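Local coordinates for protein putative tetR family transcription regulator (Shewanella loihica, PDB 3PPB) that probably binds DNA through a helix-turn-helix motif and regulates transcription as a TetR-family dimer, at residues Gln154-Cys157 and His158-Leu162. Numbering follows the deposited sequence.
Sequences QDNC and HGQYL
N156 and Q160 join their side-chain amides one turn apart on helix 150-170, an alpha-helix of the TetR-like fold. N156 ND2 donates to Q160 OE1 at 3.0 Å. The bond is bent, with an N-H...O angle of 133°. ND2 comes in above the carbonyl plane of Q160, and OE1 in turn lies well out of the amide plane of N156. The two amide planes are 41° apart, so the groups meet at a slant. With CG beside the backbone N (chi1 -68°), Q160 CG comes up to the oxygen end of the N156 carbonyl, 3.4 Å from N156 O. Beyond CG the chain of Q160 is extended, and this carries OE1 to N156 ND2.

Beneath the amides runs the i to i+4 backbone bonding of the helix. H158 N, G159 N, Q160 N and Y161 N donate to the carbonyls of Q154, D155, N156 and C157. H158 CB sits 3.3 Å from D155 O. It is also 3.6 Å from Q154 O, the carbonyl that takes the H158 N-H.

The buried amides are knitted into a network across the dimer interface: N156 OD1 accepts from Q160 NE2 of the second subunit, and Q160 NE2 donates to N156 OD1 of that subunit and to L187 O of its own chain. The Y161 ring packs within its own subunit, against F68 and helix 82-99, and its OH is hydrogen-bonded to Q104 OE1. At the root of that side chain, Y161 CB sits 3.4 Å from C157 O, the carbonyl that Y161 N also holds at 2.9 Å.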
ATOM      1  N   GLN A 154       2.068  13.282  -4.649  1.00 26.95           N
ATOM      2  CA  GLN A 154       1.758  12.199  -5.603  0.50 26.39           C
ATOM      3  C   GLN A 154       1.760  10.860  -4.877  1.00 30.03           C
ATOM      4  O   GLN A 154       0.860  10.061  -5.131  1.00 30.14           O
ATOM      5  CB  GLN A 154       2.681  12.156  -6.842  0.50 28.14           C
ATOM      6  CG  GLN A 154       2.121  11.221  -7.938  0.50 32.40           C
ATOM      7  CD  GLN A 154       2.750  11.292  -9.316  0.50 47.53           C
ATOM      8  OE1 GLN A 154       3.435  12.258  -9.683  0.50 46.41           O
ATOM      9  NE2 GLN A 154       2.477  10.280 -10.138  0.50 25.62           N
ATOM     10  N   ASP A 155       2.714  10.615  -3.935  1.00 25.37           N
ATOM     11  CA  ASP A 155       2.712   9.361  -3.166  1.00 23.57           C
ATOM     12  C   ASP A 155       1.432   9.269  -2.373  1.00 26.76           C
ATOM     13  O   ASP A 155       0.866   8.185  -2.234  1.00 25.50           O
ATOM     14  CB  ASP A 155       3.914   9.267  -2.218  1.00 24.72           C
ATOM     15  CG  ASP A 155       5.218   8.863  -2.877  1.00 29.09           C
ATOM     16  OD1 ASP A 155       5.188   8.488  -4.067  1.00 25.09           O
ATOM     17  OD2 ASP A 155       6.268   8.941  -2.204  1.00 33.20           O
ATOM     18  N   ASN A 156       0.977  10.417  -1.832  1.00 25.05           N
ATOM     19  CA  ASN A 156      -0.235  10.454  -1.040  1.00 24.51           C
ATOM     20  C   ASN A 156      -1.434  10.067  -1.906  1.00 25.50           C
ATOM     21  O   ASN A 156      -2.244   9.260  -1.453  1.00 25.65           O
ATOM     22  CB  ASN A 156      -0.413  11.814  -0.375  1.00 28.47           C
ATOM     23  CG  ASN A 156      -1.669  11.874   0.426  1.00 33.74           C
ATOM     24  OD1 ASN A 156      -1.806  11.235   1.483  1.00 23.02           O
ATOM     25  ND2 ASN A 156      -2.648  12.504  -0.176  1.00 21.79           N
ATOM     26  N   CYS A 157      -1.550  10.617  -3.142  1.00 22.73           N
ATOM     27  CA  CYS A 157      -2.629  10.247  -4.081  1.00 23.96           C
ATOM     28  C   CYS A 157      -2.625   8.741  -4.283  1.00 27.61           C
ATOM     29  O   CYS A 157      -3.667   8.098  -4.247  1.00 26.21           O
ATOM     30  CB  CYS A 157      -2.464  10.963  -5.422  1.00 25.67           C
ATOM     31  SG  CYS A 157      -2.690  12.742  -5.343  1.00 29.77           S
ATOM     32  N   HIS A 158      -1.424   8.189  -4.494  1.00 25.93           N
ATOM     33  CA  HIS A 158      -1.180   6.766  -4.717  1.00 25.66           C
ATOM     34  C   HIS A 158      -1.610   5.931  -3.493  1.00 29.14           C
ATOM     35  O   HIS A 158      -2.324   4.932  -3.674  1.00 28.80           O
ATOM     36  CB  HIS A 158       0.294   6.549  -5.042  1.00 26.38           C
ATOM     37  CG  HIS A 158       0.651   5.202  -5.577  1.00 30.31           C
ATOM     38  ND1 HIS A 158      -0.310   4.300  -5.971  1.00 32.67           N
ATOM     39  CD2 HIS A 158       1.870   4.672  -5.824  1.00 32.47           C
ATOM     40  CE1 HIS A 158       0.352   3.237  -6.385  1.00 32.33           C
ATOM     41  NE2 HIS A 158       1.666   3.425  -6.334  1.00 32.69           N
ATOM     42  N   GLY A 159      -1.225   6.358  -2.279  1.00 21.94           N
ATOM     43  CA  GLY A 159      -1.611   5.663  -1.055  1.00 21.50           C
ATOM     44  C   GLY A 159      -3.117   5.680  -0.817  1.00 26.73           C
ATOM     45  O   GLY A 159      -3.695   4.681  -0.367  1.00 26.97           O
ATOM     46  N   GLN A 160      -3.766   6.818  -1.101  1.00 22.77           N
ATOM     47  CA  GLN A 160      -5.208   6.947  -0.904  1.00 21.73           C
ATOM     48  C   GLN A 160      -5.953   6.124  -1.926  1.00 25.20           C
ATOM     49  O   GLN A 160      -6.970   5.526  -1.587  1.00 23.65           O
ATOM     50  CB  GLN A 160      -5.664   8.404  -0.934  1.00 22.27           C
ATOM     51  CG  GLN A 160      -5.126   9.173   0.276  1.00 19.39           C
ATOM     52  CD  GLN A 160      -5.763  10.508   0.386  1.00 27.48           C
ATOM     53  OE1 GLN A 160      -5.431  11.438  -0.364  1.00 22.80           O
ATOM     54  NE2 GLN A 160      -6.703  10.633   1.312  1.00 23.44           N
ATOM     55  N   TYR A 161      -5.435   6.051  -3.165  1.00 24.89           N
ATOM     56  CA  TYR A 161      -6.038   5.191  -4.201  1.00 25.40           C
ATOM     57  C   TYR A 161      -5.979   3.722  -3.741  1.00 27.58           C
ATOM     58  O   TYR A 161      -6.970   2.989  -3.825  1.00 25.81           O
ATOM     59  CB  TYR A 161      -5.312   5.375  -5.551  1.00 26.16           C
ATOM     60  CG  TYR A 161      -5.655   4.307  -6.565  1.00 28.44           C
ATOM     61  CD1 TYR A 161      -6.856   4.348  -7.274  1.00 31.46           C
ATOM     62  CD2 TYR A 161      -4.809   3.221  -6.779  1.00 28.00           C
ATOM     63  CE1 TYR A 161      -7.193   3.345  -8.192  1.00 31.82           C
ATOM     64  CE2 TYR A 161      -5.152   2.198  -7.672  1.00 28.64           C
ATOM     65  CZ  TYR A 161      -6.338   2.276  -8.388  1.00 32.85           C
ATOM     66  OH  TYR A 161      -6.697   1.292  -9.280  1.00 35.37           O
ATOM     67  N   LEU A 162      -4.814   3.290  -3.252  1.00 26.26           N
ATOM     68  CA  LEU A 162      -4.651   1.900  -2.822  1.00 27.14           C
ATOM     69  C   LEU A 162      -5.518   1.584  -1.621  1.00 32.27           C
ATOM     70  O   LEU A 162      -6.035   0.477  -1.525  1.00 34.27           O
ATOM     71  CB  LEU A 162      -3.179   1.567  -2.545  1.00 27.21           C
ATOM     72  CG  LEU A 162      -2.253   1.540  -3.789  1.00 31.00           C
ATOM     73  CD1 LEU A 162      -0.829   1.384  -3.366  1.00 30.91           C
ATOM     74  CD2 LEU A 162      -2.652   0.425  -4.765  1.00 27.45           C
TER